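Local coordinates for bifunctional protein PutA (Bdellovibrio bacteriovorus, PDB 5UR2) that probably oxidises proline to glutamate in two steps, pairing a flavin-dependent proline dehydrogenase with an NAD-dependent L-glutamate gamma-semialdehyde dehydrogenase, at residues 845-850 and 858-863; 557-562 and 607-612; 899-904 and 947-952. All blocks are in the same frame, centred on the assembly; numbering follows the deposited sequence.

Contact 1: 845-850 and 858-863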
# COMPACT_ATOMS: atom_id res chain seq x y z
N LEU B 845 -37.20 28.60 -11.47
CA LEU B 845 -37.52 27.82 -12.67
C LEU B 845 -38.56 26.75 -12.42
O LEU B 845 -39.27 26.37 -13.34
CB LEU B 845 -36.27 27.16 -13.27
CG LEU B 845 -35.20 28.07 -13.87
CD1 LEU B 845 -34.02 27.27 -14.37
CD2 LEU B 845 -35.77 28.98 -14.96
N PHE B 846 -38.65 26.23 -11.19
CA PHE B 846 -39.56 25.13 -10.91
C PHE B 846 -39.65 24.91 -9.40
O PHE B 846 -38.63 24.91 -8.71
CB PHE B 846 -39.08 23.85 -11.59
CG PHE B 846 -39.77 22.62 -11.10
CD1 PHE B 846 -41.08 22.34 -11.47
CD2 PHE B 846 -39.11 21.72 -10.27
CE1 PHE B 846 -41.72 21.19 -11.02
CE2 PHE B 846 -39.73 20.56 -9.83
CZ PHE B 846 -41.05 20.30 -10.20
N LYS B 847 -40.88 24.69 -8.92
CA LYS B 847 -41.10 24.21 -7.56
C LYS B 847 -42.22 23.18 -7.61
O LYS B 847 -43.33 23.49 -8.04
CB LYS B 847 -41.44 25.35 -6.60
CG LYS B 847 -41.64 24.90 -5.14
CD LYS B 847 -41.24 25.98 -4.11
CE LYS B 847 -42.13 27.20 -4.17
NZ LYS B 847 -41.92 28.14 -3.02
N GLY B 848 -41.93 21.96 -7.13
CA GLY B 848 -42.87 20.86 -7.22
C GLY B 848 -43.97 20.93 -6.17
O GLY B 848 -43.90 21.68 -5.20
N SER B 849 -45.00 20.12 -6.39
CA SER B 849 -46.11 19.98 -5.47
C SER B 849 -45.85 18.82 -4.52
O SER B 849 -45.25 17.82 -4.91
CB SER B 849 -47.41 19.74 -6.23
OG SER B 849 -47.66 20.82 -7.11
N VAL B 850 -46.30 18.96 -3.28
CA VAL B 850 -45.96 17.97 -2.25
C VAL B 850 -47.17 17.67 -1.40
O VAL B 850 -48.01 18.54 -1.13
CB VAL B 850 -44.81 18.46 -1.34
CG1 VAL B 850 -43.52 18.59 -2.12
CG2 VAL B 850 -45.22 19.79 -0.68
N PRO B 858 -40.28 20.75 -1.14
CA PRO B 858 -40.48 20.58 -2.58
C PRO B 858 -39.16 20.60 -3.33
O PRO B 858 -38.25 21.37 -2.99
CB PRO B 858 -41.33 21.80 -2.96
CG PRO B 858 -40.88 22.86 -1.97
CD PRO B 858 -40.58 22.12 -0.69
N PRO B 859 -39.03 19.82 -4.40
CA PRO B 859 -37.87 19.97 -5.28
C PRO B 859 -37.97 21.31 -6.00
O PRO B 859 -39.00 21.63 -6.60
CB PRO B 859 -38.00 18.79 -6.25
CG PRO B 859 -39.49 18.56 -6.32
CD PRO B 859 -40.02 18.87 -4.94
N THR B 860 -36.89 22.10 -5.92
CA THR B 860 -36.89 23.49 -6.33
C THR B 860 -35.65 23.79 -7.16
O THR B 860 -34.54 23.45 -6.74
CB THR B 860 -36.95 24.41 -5.11
OG1 THR B 860 -38.03 24.02 -4.26
CG2 THR B 860 -37.12 25.87 -5.52
N ILE B 861 -35.83 24.47 -8.30
CA ILE B 861 -34.72 24.81 -9.20
C ILE B 861 -34.72 26.32 -9.45
O ILE B 861 -35.73 26.88 -9.89
CB ILE B 861 -34.83 24.06 -10.54
CG1 ILE B 861 -34.97 22.56 -10.34
CG2 ILE B 861 -33.59 24.32 -11.37
CD1 ILE B 861 -35.14 21.81 -11.65
N PHE B 862 -33.58 26.97 -9.19
CA PHE B 862 -33.39 28.38 -9.51
C PHE B 862 -32.46 28.52 -10.71
O PHE B 862 -31.51 27.75 -10.87
CB PHE B 862 -32.81 29.16 -8.33
CG PHE B 862 -33.71 29.18 -7.15
CD1 PHE B 862 -34.70 30.14 -7.05
CD2 PHE B 862 -33.62 28.19 -6.18
CE1 PHE B 862 -35.57 30.14 -5.99
CE2 PHE B 862 -34.48 28.18 -5.11
CZ PHE B 862 -35.46 29.16 -5.01
N GLY B 863 -32.73 29.54 -11.53
CA GLY B 863 -31.98 29.71 -12.75
C GLY B 863 -31.16 30.97 -12.78
O GLY B 863 -31.46 31.92 -12.05

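Contact 2: 557-562 and 607-612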
# COMPACT_ATOMS: atom_id res chain seq x y z
N ARG B 557 -10.90 -11.36 14.52
CA ARG B 557 -11.65 -10.11 14.47
C ARG B 557 -12.35 -9.95 13.13
O ARG B 557 -13.53 -9.56 13.08
CB ARG B 557 -10.74 -8.91 14.76
CG ARG B 557 -9.94 -9.03 16.05
CD ARG B 557 -9.33 -7.67 16.47
NE ARG B 557 -8.56 -7.03 15.40
CZ ARG B 557 -7.24 -6.90 15.41
NH1 ARG B 557 -6.54 -7.38 16.43
NH2 ARG B 557 -6.63 -6.28 14.41
N ALA B 558 -11.65 -10.29 12.04
CA ALA B 558 -12.25 -10.23 10.71
C ALA B 558 -13.43 -11.20 10.57
O ALA B 558 -14.42 -10.88 9.90
CB ALA B 558 -11.19 -10.53 9.65
N ALA B 559 -13.33 -12.39 11.18
CA ALA B 559 -14.43 -13.35 11.11
C ALA B 559 -15.68 -12.83 11.83
O ALA B 559 -16.81 -13.10 11.40
CB ALA B 559 -13.99 -14.70 11.70
N LEU B 560 -15.50 -12.10 12.94
CA LEU B 560 -16.65 -11.48 13.61
C LEU B 560 -17.31 -10.45 12.70
O LEU B 560 -18.55 -10.39 12.62
CB LEU B 560 -16.21 -10.84 14.93
CG LEU B 560 -16.03 -11.85 16.07
CD1 LEU B 560 -15.46 -11.22 17.34
CD2 LEU B 560 -17.37 -12.49 16.40
N VAL B 561 -16.50 -9.67 11.98
CA VAL B 561 -17.03 -8.67 11.05
C VAL B 561 -17.73 -9.34 9.86
O VAL B 561 -18.75 -8.84 9.36
CB VAL B 561 -15.90 -7.73 10.62
CG1 VAL B 561 -16.38 -6.81 9.48
CG2 VAL B 561 -15.47 -6.93 11.82
N ASP B 562 -17.19 -10.47 9.39
CA ASP B 562 -17.87 -11.23 8.34
C ASP B 562 -19.21 -11.75 8.83
O ASP B 562 -20.20 -11.74 8.08
CB ASP B 562 -17.00 -12.39 7.85
CG ASP B 562 -16.03 -11.97 6.75
OD1 ASP B 562 -16.39 -11.12 5.91
OD2 ASP B 562 -14.92 -12.54 6.71
N HIS B 607 -9.37 -6.17 4.06
CA HIS B 607 -8.15 -5.36 4.17
C HIS B 607 -7.33 -5.75 5.40
O HIS B 607 -6.10 -5.85 5.33
CB HIS B 607 -8.50 -3.87 4.20
CG HIS B 607 -7.38 -2.97 3.80
ND1 HIS B 607 -7.43 -1.60 3.96
CD2 HIS B 607 -6.17 -3.24 3.22
CE1 HIS B 607 -6.31 -1.06 3.51
NE2 HIS B 607 -5.53 -2.03 3.06
N MET B 608 -8.00 -5.99 6.53
CA MET B 608 -7.28 -6.36 7.74
C MET B 608 -6.54 -7.68 7.54
O MET B 608 -5.42 -7.85 8.03
CB MET B 608 -8.25 -6.46 8.92
CG MET B 608 -7.57 -6.64 10.31
SD MET B 608 -6.65 -5.13 10.79
CE MET B 608 -4.94 -5.58 10.44
N ARG B 609 -7.15 -8.59 6.78
CA ARG B 609 -6.50 -9.86 6.48
C ARG B 609 -5.25 -9.66 5.64
O ARG B 609 -4.29 -10.42 5.79
CB ARG B 609 -7.48 -10.80 5.79
CG ARG B 609 -8.54 -11.35 6.73
CD ARG B 609 -9.56 -12.21 5.99
NE ARG B 609 -10.33 -12.98 6.94
CZ ARG B 609 -11.65 -12.90 7.10
NH1 ARG B 609 -12.36 -12.09 6.32
NH2 ARG B 609 -12.25 -13.64 8.02
N GLU B 610 -5.22 -8.63 4.78
CA GLU B 610 -3.98 -8.29 4.10
C GLU B 610 -2.98 -7.64 5.06
O GLU B 610 -1.80 -8.02 5.08
CB GLU B 610 -4.23 -7.37 2.91
CG GLU B 610 -5.04 -7.98 1.79
CD GLU B 610 -5.31 -6.98 0.68
OE1 GLU B 610 -6.28 -6.19 0.80
OE2 GLU B 610 -4.54 -6.97 -0.30
N LEU B 611 -3.42 -6.65 5.85
CA LEU B 611 -2.50 -5.85 6.65
C LEU B 611 -1.95 -6.60 7.87
O LEU B 611 -1.00 -6.11 8.49
CB LEU B 611 -3.20 -4.55 7.09
CG LEU B 611 -3.53 -3.56 5.95
CD1 LEU B 611 -4.32 -2.38 6.44
CD2 LEU B 611 -2.31 -3.07 5.18
N GLN B 612 -2.51 -7.76 8.24
CA GLN B 612 -1.95 -8.54 9.34
C GLN B 612 -0.59 -9.11 8.99
O GLN B 612 0.16 -9.51 9.89
CB GLN B 612 -2.88 -9.71 9.72
CG GLN B 612 -2.82 -10.87 8.68
CD GLN B 612 -3.80 -11.99 9.01
OE1 GLN B 612 -3.83 -12.49 10.14
NE2 GLN B 612 -4.62 -12.37 8.03

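Contact 3: 899-904 and 947-952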
# COMPACT_ATOMS: atom_id res chain seq x y z
N THR B 899 -15.94 27.40 -4.37
CA THR B 899 -16.57 27.22 -3.07
C THR B 899 -15.55 26.85 -1.99
O THR B 899 -14.36 26.68 -2.24
CB THR B 899 -17.68 26.14 -3.10
OG1 THR B 899 -17.11 24.83 -3.06
CG2 THR B 899 -18.57 26.26 -4.34
N GLU B 900 -16.07 26.73 -0.77
CA GLU B 900 -15.35 26.22 0.39
C GLU B 900 -15.06 24.73 0.30
O GLU B 900 -14.21 24.23 1.05
CB GLU B 900 -16.20 26.46 1.64
CG GLU B 900 -15.80 27.60 2.54
CD GLU B 900 -16.65 27.65 3.81
OE1 GLU B 900 -17.73 27.00 3.85
OE2 GLU B 900 -16.23 28.32 4.77
N TYR B 901 -15.72 24.02 -0.60
CA TYR B 901 -15.80 22.57 -0.55
C TYR B 901 -15.11 21.93 -1.75
O TYR B 901 -14.89 22.56 -2.78
CB TYR B 901 -17.27 22.12 -0.49
CG TYR B 901 -17.98 22.58 0.77
CD1 TYR B 901 -17.73 21.96 2.00
CD2 TYR B 901 -18.92 23.61 0.74
CE1 TYR B 901 -18.38 22.35 3.15
CE2 TYR B 901 -19.58 24.02 1.89
CZ TYR B 901 -19.30 23.39 3.09
OH TYR B 901 -19.96 23.78 4.24
N ALA B 902 -14.78 20.65 -1.59
CA ALA B 902 -14.09 19.91 -2.63
C ALA B 902 -14.39 18.42 -2.46
O ALA B 902 -13.49 17.58 -2.34
CB ALA B 902 -12.59 20.21 -2.57
N LEU B 903 -15.68 18.08 -2.45
CA LEU B 903 -16.10 16.70 -2.23
C LEU B 903 -16.39 16.02 -3.58
O LEU B 903 -15.50 15.33 -4.09
CB LEU B 903 -17.31 16.66 -1.29
CG LEU B 903 -17.78 15.28 -0.81
CD1 LEU B 903 -16.61 14.36 -0.51
CD2 LEU B 903 -18.70 15.40 0.39
N THR B 904 -17.57 16.19 -4.18
CA THR B 904 -17.82 15.56 -5.47
C THR B 904 -17.98 16.61 -6.56
O THR B 904 -18.23 17.79 -6.30
CB THR B 904 -19.05 14.63 -5.46
OG1 THR B 904 -20.27 15.38 -5.29
CG2 THR B 904 -18.93 13.60 -4.36
N LYS B 947 -10.34 20.54 0.93
CA LYS B 947 -10.77 21.86 1.38
C LYS B 947 -11.60 21.63 2.64
O LYS B 947 -11.22 20.80 3.47
CB LYS B 947 -11.55 22.59 0.29
CG LYS B 947 -10.70 22.99 -0.93
CD LYS B 947 -11.48 23.91 -1.89
CE LYS B 947 -10.71 24.15 -3.20
NZ LYS B 947 -11.44 24.98 -4.25
N MET B 948 -12.76 22.28 2.77
CA MET B 948 -13.58 22.12 3.97
C MET B 948 -14.51 20.89 3.93
O MET B 948 -15.39 20.77 4.79
CB MET B 948 -14.40 23.39 4.24
CG MET B 948 -13.56 24.65 4.52
SD MET B 948 -12.32 24.44 5.84
CE MET B 948 -13.41 24.18 7.21
N SER B 949 -14.31 19.96 2.99
CA SER B 949 -15.09 18.73 2.95
C SER B 949 -14.55 17.63 3.85
O SER B 949 -15.23 16.61 4.03
CB SER B 949 -15.18 18.18 1.52
OG SER B 949 -15.91 19.09 0.71
N GLY B 950 -13.36 17.78 4.41
CA GLY B 950 -12.89 16.83 5.41
C GLY B 950 -11.38 16.75 5.46
O GLY B 950 -10.67 17.53 4.85
N ILE B 951 -10.92 15.79 6.27
CA ILE B 951 -9.51 15.44 6.36
C ILE B 951 -9.40 13.99 6.85
O ILE B 951 -10.13 13.58 7.76
CB ILE B 951 -8.72 16.40 7.28
CG1 ILE B 951 -7.23 16.02 7.29
CG2 ILE B 951 -9.31 16.41 8.68
CD1 ILE B 951 -6.26 17.19 7.27
N GLY B 952 -8.53 13.21 6.20
CA GLY B 952 -8.23 11.85 6.61
C GLY B 952 -9.30 10.81 6.36
O GLY B 952 -9.18 9.69 6.86

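Contact 1: 845-850 and 858-863
Strands 845-847 and 860-863 form a beta hairpin with a classic bulge, running antiparallel with their short axes 4.7 Å apart at an angle of 162°; L845 and F846 both face I861. The I861 carbonyl takes two donors, L845 N at 2.8 Å from I861 O and F846 N on a longer, more bent bond. I861 N answers with a straighter bond to F846 O, and past the strand end G848 N reaches P859 O at 3.0 Å.

F846 and I861 project from the same sheet face, toward helix 790-806. The F846 ring lies along the strand beside P859, carried there by a chi1 of 167°, and meets it at a slant, CE2 4.0 Å from P859 CG; G848 N sits over one ring face, near the rim. On the other face K847 and T860 run side by side, and the K847 methylenes also flank the P858 ring before the chain bends toward its ion-pair partner E839 on helix 825-841. Backbone bonds from strand 860-863 to V881 and V883 join the hairpin to the larger sheet. At the loop end V850 CG1 rests 3.7 Å from P858 CA, while T860 OG1 turns back to bond P858 O at 2.9 Å.

Contact 2: 557-562 and 607-612
Helices 557-562 and 607-611 lie antiparallel, at 170° between their short axes; these run 10.3 Å apart, and the contact across them is made by side chains, R609 above all. A558 and M608 make the nearest CA pair at 7.0 Å.

The R609 chain is extended from CG to NE and carries the guanidinium across to helix 557-562, where D562 comes to meet it from the opposite direction. A single carboxylate oxygen, OD2, receives both donors: R609 NH1 lies 2.6 Å from D562 OD2, approaching on the syn side, and R609 NH2 adds a weak bond. D562 OD2 sits at the guanidinium edge, near its plane, and the two flat groups are 15° from coplanar. A558 packs against a face of the guanidinium, its CB over the centre and 3.5 Å from R609 CZ. E555 forms a second salt bridge, to R609 NE, and with D562 it helps fix the rotation of the group.

Deeper in the interface, R557 bends at chi3 (-52°) and brings NH2 to 3.8 Å from M608 SD, with the sulfur near the guanidinium plane. R557 NE is held by the carbonyl of V657, at the end of helix 646-657. That helix, which connects strands 623-638 and 661-665 of the mixed sheet, also packs on M608 and V561, while W549 of helix 532-549 touches R557 and L560.

Contact 3: 899-904 and 947-952
S949 places OG anti to its own carbonyl carbon (chi1 -65°), which directs the hydroxyl at the chain around A902, while K947, extended beyond CG, lays its methylenes along the same segment. A902 N donates to S949 OG at 3.0 Å in a nearly straight bond of 164°. The same buried hydroxyl is hydrogen-bonded to the carbonyl of G748, and so ties together two backbone segments. Around it, Y901 presents its ring edge, and L903 CB comes within 3.4 Å of S949 OG.

A type I beta turn from K947 to G950 carries these groups. M948 N, inside the turn, bonds E900 O at 3.0 Å, the donor lying close to the line of the carbonyl. K947 CB sits near that same oxygen, and further along K947 CG meets A902 CB at 3.7 Å. Y901 CE1 meets the M948 backbone and touches M948 CB at 4.3 Å. T899 OG1 accepts from Y901 N in an ST turn just ahead of the strand.

K947 NZ forms a salt bridge with E923, Q738 and H739 of the second subunit pack against E900, K947 and M948, and L903 puts the contact beside the predicted aldehyde dehydrogenase active site. Helix 720-730 packs on Y901 and M948 and supplies K720, the salt-bridge partner of E900; the turn joins two sheets, since strand 946-947 before it pairs antiparallel with 901-908, and strand 950-951 after it pairs antiparallel with 742-746.

All three contacts belong to the aldehyde dehydrogenase portion of the protein and follow one another along the chain, none touching another. Contact 3 is the one beside the predicted catalytic residues: the L903 side chain is about 4 Å from that of C780 and about 5 Å from that of E746. Contacts 1 and 3 reach the same mixed sheet, with centres 27 Å apart and nearest atoms about 15 Å apart. Contact 2 is helical; its nearest atoms lie about 12 Å from contact 3, but about 37 Å from contact 1. Only contact 3 meets the second subunit. The modified flavin belongs to the separate proline dehydrogenase barrel.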